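Local structure of neutral ceramidase (Pseudomonas aeruginosa, 2ZXC) at residues L63-Q68 with N443-Y448; H71-A76 with T122-V127; A324-S329 with G462-Y467. The protein cleaves the N-acyl linkage of ceramides to give sphingosine and a free fatty acid, and also runs the reverse synthesis, using one bound zinc ion per subunit. All blocks are in the same frame, centred on the assembly; numbering follows the deposited sequence.

Overall arrangement
Contact 1 (L63-Q68 with N443-Y448) is the hub: it holds the zinc ligand Y448, with the zinc ion also bound by H97, H204 and E411, and the bound ceramide 2ED lies next to Y448. Contact 2 (H71-A76 with T122-V127) continues from it into the helix that starts at Q68; the two centres are about 13 Å apart, and H71 packs on N443 while I126 reaches L63. Contact 3 (A324-S329 with G462-Y467) has its centre about 16 Å from that of contact 1. There the backbones of S464 and Y448 are hydrogen-bonded. Contacts 2 and 3 do not touch; their centres are about 28 Å apart and their nearest atoms about 13 Å.

Contact 1 (L63-Q68 with N443-Y448); sequences LGMIFQ and NAYASY. With ZN (zinc ion), chain C; 2ED (N-[(1R,2R,3E)-2-hydroxy-1-(hydroxymethyl)heptadec-3-en-1-yl]acetamide), chain D; FMT (formic acid), chain E.
The backbones of M65-Q68 and N443-Y445 run 106° apart end to end and come nearest at F67 and A444, whose CA atoms are 4.2 Å apart. The main side-chain contact is M65 against Y445. M65 CG sits between its own N and carbonyl carbon (chi1 56°), and further bends at chi2 and chi3 carry the chain over one face of the phenol: CG packs 3.7 Å from Y445 CG, while CE makes a CH-pi contact 4.0 Å from the ring centroid. SD stands farther above the same face, giving a Met-aromatic contact. Over the opposite face lies S447 N. F67 runs alongside Y445, its CD2 3.8 Å from Y445 CB, and M65 CG also covers one face of the F67 ring.

Two loops of the ceramidase catalytic domain are joined here at the zinc site. Y448 OH binds the zinc ion at 2.4 Å, and H97, H204 and E411 complete the protein ligands; E411 also takes a hydrogen bond from Y445 OH, which probably helps to position this zinc ligand. Y445 and Q68 probably bind substrate. At the edge of the F67 ring a formic acid molecule, probably from the crystallisation liquor, bridges the loops: its O1 accepts from Q68 N (2.7 Å) and Y445 N (3.0 Å), and S106 OG is a further hydrogen-bond partner. A water links Q68 NE2 to N443 O, and Q68 NE2 also bonds to V392 O.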
loop_
_atom_site.group_PDB
_atom_site.type_symbol
_atom_site.label_atom_id
_atom_site.label_comp_id
_atom_site.label_asym_id
_atom_site.label_seq_id
_atom_site.Cartn_x
_atom_site.Cartn_y
_atom_site.Cartn_z
ATOM N N LEU A 63 -1.132 0.628 1.904
ATOM C CA LEU A 63 -2.114 1.111 0.941
ATOM C C LEU A 63 -1.928 0.424 -0.409
ATOM O O LEU A 63 -0.906 -0.229 -0.656
ATOM C CB LEU A 63 -1.947 2.619 0.736
ATOM C CG LEU A 63 -2.020 3.574 1.929
ATOM C CD1 LEU A 63 -1.615 4.960 1.463
ATOM C CD2 LEU A 63 -3.429 3.594 2.516
ATOM N N GLY A 64 -2.909 0.598 -1.287
ATOM C CA GLY A 64 -2.823 0.002 -2.609
ATOM C C GLY A 64 -1.739 0.709 -3.393
ATOM O O GLY A 64 -1.121 0.145 -4.285
ATOM N N MET A 65 -1.508 1.966 -3.044
ATOM C CA MET A 65 -0.500 2.770 -3.705
ATOM C C MET A 65 -0.587 4.178 -3.149
ATOM O O MET A 65 -1.508 4.488 -2.401
ATOM C CB MET A 65 -0.727 2.763 -5.229
ATOM C CG MET A 65 -2.104 3.225 -5.727
ATOM S SD MET A 65 -3.520 2.053 -5.546
ATOM C CE MET A 65 -2.994 0.674 -6.507
ATOM N N ILE A 66 0.392 5.021 -3.454
ATOM C CA ILE A 66 0.326 6.398 -2.990
ATOM C C ILE A 66 0.173 7.230 -4.248
ATOM O O ILE A 66 1.113 7.401 -5.020
ATOM C CB ILE A 66 1.589 6.843 -2.194
ATOM C CG1 ILE A 66 2.806 6.930 -3.101
ATOM C CG2 ILE A 66 1.843 5.881 -1.038
ATOM C CD1 ILE A 66 3.326 5.619 -3.519
ATOM N N PHE A 67 -1.033 7.723 -4.473
ATOM C CA PHE A 67 -1.301 8.506 -5.660
ATOM C C PHE A 67 -0.635 9.867 -5.592
ATOM O O PHE A 67 -0.228 10.332 -4.517
ATOM C CB PHE A 67 -2.804 8.667 -5.851
ATOM C CG PHE A 67 -3.532 7.371 -6.036
ATOM C CD1 PHE A 67 -4.360 6.873 -5.035
ATOM C CD2 PHE A 67 -3.426 6.661 -7.233
ATOM C CE1 PHE A 67 -5.080 5.690 -5.222
ATOM C CE2 PHE A 67 -4.144 5.474 -7.428
ATOM C CZ PHE A 67 -4.973 4.990 -6.422
ATOM N N GLN A 68 -0.522 10.506 -6.749
ATOM C CA GLN A 68 0.091 11.818 -6.816
ATOM C C GLN A 68 -0.569 12.825 -5.869
ATOM O O GLN A 68 0.118 13.625 -5.236
ATOM C CB GLN A 68 0.027 12.340 -8.242
ATOM C CG GLN A 68 0.829 13.603 -8.445
ATOM C CD GLN A 68 1.225 13.773 -9.882
ATOM O OE1 GLN A 68 0.417 14.166 -10.719
ATOM N NE2 GLN A 68 2.473 13.454 -10.187
ATOM N N ASN A 443 5.556 7.323 -4.647
ATOM C CA ASN A 443 5.255 8.720 -4.979
ATOM C C ASN A 443 4.057 9.039 -5.869
ATOM O O ASN A 443 3.531 10.160 -5.839
ATOM C CB ASN A 443 6.521 9.366 -5.543
ATOM C CG ASN A 443 7.634 9.415 -4.519
ATOM O OD1 ASN A 443 8.824 9.415 -4.858
ATOM N ND2 ASN A 443 7.250 9.463 -3.246
ATOM N N ALA A 444 3.641 8.074 -6.677
ATOM C CA ALA A 444 2.468 8.241 -7.535
ATOM C C ALA A 444 2.156 6.859 -8.062
ATOM O O ALA A 444 2.865 5.893 -7.755
ATOM C CB ALA A 444 2.758 9.197 -8.693
ATOM N N TYR A 445 1.095 6.750 -8.845
ATOM C CA TYR A 445 0.731 5.465 -9.408
ATOM C C TYR A 445 0.304 5.661 -10.850
ATOM O O TYR A 445 -0.681 6.355 -11.131
ATOM C CB TYR A 445 -0.403 4.835 -8.617
ATOM C CG TYR A 445 -0.812 3.492 -9.165
ATOM C CD1 TYR A 445 -0.060 2.353 -8.892
ATOM C CD2 TYR A 445 -1.930 3.368 -9.993
ATOM C CE1 TYR A 445 -0.408 1.115 -9.429
ATOM C CE2 TYR A 445 -2.288 2.142 -10.539
ATOM C CZ TYR A 445 -1.519 1.021 -10.253
ATOM O OH TYR A 445 -1.845 -0.185 -10.810
ATOM N N ALA A 446 1.059 5.055 -11.762
ATOM C CA ALA A 446 0.774 5.155 -13.185
ATOM C C ALA A 446 0.655 3.765 -13.806
ATOM O O ALA A 446 1.246 3.472 -14.841
ATOM C CB ALA A 446 1.868 5.961 -13.886
ATOM N N SER A 447 -0.110 2.912 -13.140
ATOM C CA SER A 447 -0.367 1.563 -13.599
ATOM C C SER A 447 0.846 0.667 -13.759
ATOM O O SER A 447 1.748 0.667 -12.914
ATOM C CB SER A 447 -1.163 1.614 -14.904
ATOM O OG SER A 447 -2.418 2.241 -14.689
ATOM N N TYR A 448 0.876 -0.087 -14.854
ATOM C CA TYR A 448 1.945 -1.047 -15.088
ATOM C C TYR A 448 3.047 -0.720 -16.077
ATOM O O TYR A 448 2.873 0.046 -17.026
ATOM C CB TYR A 448 1.340 -2.390 -15.489
ATOM C CG TYR A 448 0.578 -3.076 -14.385
ATOM C CD1 TYR A 448 -0.706 -2.664 -14.025
ATOM C CD2 TYR A 448 1.143 -4.145 -13.699
ATOM C CE1 TYR A 448 -1.406 -3.319 -13.002
ATOM C CE2 TYR A 448 0.462 -4.794 -12.684
ATOM C CZ TYR A 448 -0.805 -4.386 -12.348
ATOM O OH TYR A 448 -1.475 -5.105 -11.395
HETATM ZN ZN ZN C . -0.998 -4.631 -9.062
HETATM O O2 2ED D . -4.419 -5.934 -10.789
HETATM O O3 2ED D . -8.972 -6.411 -10.563
HETATM O O1 2ED D . -5.714 -7.806 -13.152
HETATM C C1 2ED D . -6.779 -7.297 -11.046
HETATM C C2 2ED D . -6.542 -8.353 -12.120
HETATM C C3 2ED D . -7.867 -8.778 -12.708
HETATM C C4 2ED D . -7.941 -9.140 -13.986
HETATM C C5 2ED D . -6.701 -9.129 -14.847
HETATM C C6 2ED D . -7.067 -9.509 -16.265
HETATM C C18 2ED D . -4.644 -6.832 -9.994
HETATM C C19 2ED D . -3.678 -7.198 -8.905
HETATM N N 2ED D . -5.762 -7.552 -10.037
HETATM C C 2ED D . -8.106 -7.529 -10.335
HETATM C C FMT E . -2.023 8.909 -9.489
HETATM O O1 FMT E . -0.871 8.956 -8.977
HETATM O O2 FMT E . -3.014 9.542 -9.054
HETATM O O HOH W 1 3.529 12.524 -7.322
HETATM O O HOH W 2 -2.904 -4.782 -8.804
#

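Contact 2 (H71-A76 with T122-V127); sequences HLKVLA and TFNAIV
The F123 ring has V127 CG1 over one face, 3.8 Å above the plane and displaced toward the rim, while K73 reaches its CZ corner obliquely, with CB 4.0 Å from CZ. Beyond the two segments the same ring meets F118 edge-to-face and the H107 ring with planes at about 30°. H71 leaves its helix on the side away from helix 120-138; L75 CD1 of its own helix lies over one face of the imidazole, and the H71 side chain also touches N443, L93 and F301.

K73 carries most of the contact from its helix. Its CG is anti to the backbone N (chi1 -166°), which sends the chain across to V127, where CG lies 4.0 Å from V127 CG1. The bends at chi2 and chi4 then swing the ammonium toward the carboxamide of N124. NZ stops 3.1 Å from N124 OD1, but the angle is poor for a hydrogen bond, leaving a polar approach at the partly exposed margin. Deeper in, V74 CG1 packs 3.9 Å from V127 CB, and V74 also rests on L93 of strand 91-95.

The axes of the two short helical segments pass 10.0 Å apart at a crossing angle of -47°, with the N-to-C directions running broadly the same way. This is an oblique helix-helix packing within the catalytic domain, in which helix 120-138 lies beside helix 68-81, the crossover helix of the beta-alpha-beta unit formed with the parallel strands 54-61 and 91-95 of the large mixed sheet.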
loop_
_atom_site.group_PDB
_atom_site.type_symbol
_atom_site.label_atom_id
_atom_site.label_comp_id
_atom_site.label_asym_id
_atom_site.label_seq_id
_atom_site.Cartn_x
_atom_site.Cartn_y
_atom_site.Cartn_z
ATOM N N HIS A 71 0.871 12.413 -2.494
ATOM C CA HIS A 71 2.241 12.878 -2.502
ATOM C C HIS A 71 2.298 14.404 -2.453
ATOM O O HIS A 71 2.979 14.978 -1.608
ATOM C CB HIS A 71 2.955 12.365 -3.748
ATOM C CG HIS A 71 4.395 12.751 -3.814
ATOM N ND1 HIS A 71 4.863 13.742 -4.651
ATOM C CD2 HIS A 71 5.468 12.304 -3.121
ATOM C CE1 HIS A 71 6.163 13.890 -4.470
ATOM N NE2 HIS A 71 6.555 13.030 -3.547
ATOM N N LEU A 72 1.576 15.054 -3.356
ATOM C CA LEU A 72 1.558 16.513 -3.412
ATOM C C LEU A 72 1.116 17.159 -2.109
ATOM O O LEU A 72 1.696 18.153 -1.673
ATOM C CB LEU A 72 0.646 16.984 -4.548
ATOM C CG LEU A 72 1.194 16.678 -5.949
ATOM C CD1 LEU A 72 0.163 17.023 -6.994
ATOM C CD2 LEU A 72 2.487 17.479 -6.181
ATOM N N LYS A 73 0.086 16.591 -1.490
ATOM C CA LYS A 73 -0.450 17.127 -0.249
ATOM C C LYS A 73 0.480 16.946 0.948
ATOM O O LYS A 73 0.730 17.898 1.683
ATOM C CB LYS A 73 -1.813 16.482 0.058
ATOM C CG LYS A 73 -2.641 17.189 1.141
ATOM C CD LYS A 73 -3.534 18.285 0.554
ATOM C CE LYS A 73 -4.410 18.960 1.622
ATOM N NZ LYS A 73 -5.468 18.068 2.195
ATOM N N VAL A 74 1.001 15.743 1.165
ATOM C CA VAL A 74 1.866 15.574 2.326
ATOM C C VAL A 74 3.126 16.403 2.180
ATOM O O VAL A 74 3.646 16.912 3.162
ATOM C CB VAL A 74 2.248 14.085 2.607
ATOM C CG1 VAL A 74 1.211 13.165 2.021
ATOM C CG2 VAL A 74 3.644 13.778 2.124
ATOM N N LEU A 75 3.623 16.553 0.959
ATOM C CA LEU A 75 4.815 17.358 0.790
ATOM C C LEU A 75 4.527 18.838 0.980
ATOM O O LEU A 75 5.366 19.567 1.502
ATOM C CB LEU A 75 5.463 17.088 -0.563
ATOM C CG LEU A 75 6.560 16.052 -0.301
ATOM C CD1 LEU A 75 6.285 14.772 -1.046
ATOM C CD2 LEU A 75 7.898 16.642 -0.670
ATOM N N ALA A 76 3.340 19.282 0.579
ATOM C CA ALA A 76 2.978 20.684 0.756
ATOM C C ALA A 76 2.954 20.963 2.257
ATOM O O ALA A 76 3.415 22.007 2.713
ATOM C CB ALA A 76 1.609 20.969 0.141
ATOM N N THR A 122 -11.127 9.602 3.495
ATOM C CA THR A 122 -10.080 8.593 3.453
ATOM C C THR A 122 -8.782 9.261 2.989
ATOM O O THR A 122 -7.715 9.034 3.559
ATOM C CB THR A 122 -10.473 7.437 2.498
ATOM O OG1 THR A 122 -11.488 6.633 3.118
ATOM C CG2 THR A 122 -9.271 6.561 2.173
ATOM N N PHE A 123 -8.885 10.111 1.975
ATOM C CA PHE A 123 -7.721 10.818 1.447
ATOM C C PHE A 123 -6.999 11.618 2.529
ATOM O O PHE A 123 -5.779 11.517 2.675
ATOM C CB PHE A 123 -8.140 11.757 0.308
ATOM C CG PHE A 123 -7.044 12.679 -0.159
ATOM C CD1 PHE A 123 -7.013 14.007 0.247
ATOM C CD2 PHE A 123 -6.041 12.215 -1.003
ATOM C CE1 PHE A 123 -5.999 14.865 -0.186
ATOM C CE2 PHE A 123 -5.016 13.067 -1.440
ATOM C CZ PHE A 123 -4.999 14.393 -1.031
ATOM N N ASN A 124 -7.753 12.409 3.287
ATOM C CA ASN A 124 -7.162 13.227 4.339
ATOM C C ASN A 124 -6.613 12.423 5.504
ATOM O O ASN A 124 -5.634 12.828 6.130
ATOM C CB ASN A 124 -8.162 14.265 4.847
ATOM C CG ASN A 124 -8.404 15.373 3.842
ATOM O OD1 ASN A 124 -7.472 15.876 3.216
ATOM N ND2 ASN A 124 -9.659 15.771 3.691
ATOM N N ALA A 125 -7.241 11.294 5.805
ATOM C CA ALA A 125 -6.758 10.450 6.891
ATOM C C ALA A 125 -5.380 9.929 6.468
ATOM O O ALA A 125 -4.469 9.785 7.282
ATOM C CB ALA A 125 -7.706 9.285 7.108
ATOM N N ILE A 126 -5.242 9.654 5.177
ATOM C CA ILE A 126 -3.993 9.147 4.645
ATOM C C ILE A 126 -2.878 10.193 4.667
ATOM O O ILE A 126 -1.778 9.911 5.147
ATOM C CB ILE A 126 -4.200 8.596 3.210
ATOM C CG1 ILE A 126 -4.941 7.258 3.291
ATOM C CG2 ILE A 126 -2.864 8.430 2.505
ATOM C CD1 ILE A 126 -5.517 6.793 1.993
ATOM N N VAL A 127 -3.141 11.399 4.172
ATOM C CA VAL A 127 -2.081 12.399 4.193
ATOM C C VAL A 127 -1.712 12.786 5.622
ATOM O O VAL A 127 -0.533 12.958 5.930
ATOM C CB VAL A 127 -2.450 13.681 3.402
ATOM C CG1 VAL A 127 -3.110 13.312 2.090
ATOM C CG2 VAL A 127 -3.315 14.584 4.226
#

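Contact 3 (A324-S329 with G462-Y467); sequences AAIGTS and GGSTLY
I326 and L466 lie side by side and point the same way, with I326 CG1 3.6 Å from L466 CD2. L466 CG is anti to its carbonyl carbon (chi1 -55°), and its CD2 branch does the touching; M110 packs on I326 and Y111 on L466, from helix 109-112. A324 CB touches both L466 CB (4.0 Å) and, obliquely, the CE1 corner of Y467. L466 CB in turn sits over the centre of one face of that phenol, whose OH is tied to P390 O.

Two backbone hydrogen bonds join the segments. G327 N gives a nearly straight one to G463 O (3.0 Å, 175° at the hydrogen), and A325 N a more bent one to L466 O (3.1 Å). A324 CA adds a CA-H...O contact to L466 O, which also accepts a hydrogen bond from Q371 NE2. K374 NZ is hydrogen-bonded to both A325 O and T465 O. G463 has no side chain, and its CA lies 4.5 Å from G327 CA.

The arrangement joins strand 326-327, paired antiparallel with strand 376-378, to the C-terminal end of helix 460-463 and the turn after it, which an S464 backbone hydrogen bond ties to the zinc ligand Y448.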
loop_
_atom_site.group_PDB
_atom_site.type_symbol
_atom_site.label_atom_id
_atom_site.label_comp_id
_atom_site.label_asym_id
_atom_site.label_seq_id
_atom_site.Cartn_x
_atom_site.Cartn_y
_atom_site.Cartn_z
ATOM N N ALA A 324 -1.320 8.224 -22.605
ATOM C CA ALA A 324 -1.918 7.072 -21.937
ATOM C C ALA A 324 -3.123 6.394 -22.593
ATOM O O ALA A 324 -4.031 7.048 -23.109
ATOM C CB ALA A 324 -2.270 7.452 -20.514
ATOM N N ALA A 325 -3.117 5.065 -22.556
ATOM C CA ALA A 325 -4.202 4.262 -23.106
ATOM C C ALA A 325 -4.189 2.888 -22.461
ATOM O O ALA A 325 -3.127 2.350 -22.158
ATOM C CB ALA A 325 -4.052 4.110 -24.616
ATOM N N ILE A 326 -5.369 2.322 -22.251
ATOM C CA ILE A 326 -5.460 0.990 -21.685
ATOM C C ILE A 326 -6.044 0.047 -22.717
ATOM O O ILE A 326 -7.027 0.366 -23.380
ATOM C CB ILE A 326 -6.313 0.978 -20.414
ATOM C CG1 ILE A 326 -5.585 1.765 -19.331
ATOM C CG2 ILE A 326 -6.532 -0.445 -19.931
ATOM C CD1 ILE A 326 -6.204 1.636 -17.982
ATOM N N GLY A 327 -5.418 -1.112 -22.869
ATOM C CA GLY A 327 -5.900 -2.072 -23.836
ATOM C C GLY A 327 -6.604 -3.235 -23.176
ATOM O O GLY A 327 -6.566 -3.389 -21.956
ATOM N N THR A 328 -7.261 -4.054 -23.986
ATOM C CA THR A 328 -7.952 -5.219 -23.471
ATOM C C THR A 328 -6.951 -6.358 -23.347
ATOM O O THR A 328 -5.858 -6.311 -23.908
ATOM C CB THR A 328 -9.073 -5.668 -24.423
ATOM O OG1 THR A 328 -8.507 -5.988 -25.700
ATOM C CG2 THR A 328 -10.122 -4.562 -24.585
ATOM N N SER A 329 -7.325 -7.377 -22.598
ATOM C CA SER A 329 -6.476 -8.537 -22.437
ATOM C C SER A 329 -7.341 -9.669 -21.925
ATOM O O SER A 329 -8.512 -9.465 -21.602
ATOM C CB SER A 329 -5.322 -8.261 -21.471
ATOM O OG SER A 329 -5.789 -7.735 -20.244
ATOM N N GLY A 462 0.792 -5.746 -19.772
ATOM C CA GLY A 462 1.077 -5.036 -21.006
ATOM C C GLY A 462 -0.081 -4.135 -21.386
ATOM O O GLY A 462 0.113 -2.983 -21.772
ATOM N N GLY A 463 -1.294 -4.661 -21.269
ATOM C CA GLY A 463 -2.467 -3.875 -21.598
ATOM C C GLY A 463 -2.540 -2.639 -20.721
ATOM O O GLY A 463 -3.086 -1.609 -21.124
ATOM N N SER A 464 -1.975 -2.734 -19.520
ATOM C CA SER A 464 -1.997 -1.609 -18.603
ATOM C C SER A 464 -0.696 -0.838 -18.530
ATOM O O SER A 464 -0.423 -0.156 -17.542
ATOM C CB SER A 464 -2.415 -2.073 -17.218
ATOM O OG SER A 464 -3.783 -2.432 -17.242
ATOM N N THR A 465 0.115 -0.956 -19.574
ATOM C CA THR A 465 1.361 -0.210 -19.651
ATOM C C THR A 465 0.927 0.983 -20.493
ATOM O O THR A 465 0.984 0.968 -21.720
ATOM C CB THR A 465 2.465 -1.040 -20.327
ATOM O OG1 THR A 465 2.801 -2.141 -19.471
ATOM C CG2 THR A 465 3.706 -0.200 -20.571
ATOM N N LEU A 466 0.449 1.997 -19.779
ATOM C CA LEU A 466 -0.114 3.231 -20.323
ATOM C C LEU A 466 0.527 3.962 -21.483
ATOM O O LEU A 466 -0.145 4.296 -22.459
ATOM C CB LEU A 466 -0.296 4.254 -19.193
ATOM C CG LEU A 466 -1.123 3.865 -17.965
ATOM C CD1 LEU A 466 -1.216 5.070 -17.023
ATOM C CD2 LEU A 466 -2.517 3.422 -18.391
ATOM N N TYR A 467 1.824 4.217 -21.385
ATOM C CA TYR A 467 2.494 5.016 -22.393
ATOM C C TYR A 467 3.106 4.341 -23.610
ATOM O O TYR A 467 3.961 4.922 -24.269
ATOM C CB TYR A 467 3.517 5.892 -21.680
ATOM C CG TYR A 467 2.925 6.529 -20.434
ATOM C CD1 TYR A 467 2.023 7.590 -20.522
ATOM C CD2 TYR A 467 3.215 6.021 -19.171
ATOM C CE1 TYR A 467 1.420 8.125 -19.373
ATOM C CE2 TYR A 467 2.626 6.540 -18.028
ATOM C CZ TYR A 467 1.728 7.589 -18.131
ATOM O OH TYR A 467 1.128 8.075 -16.986
#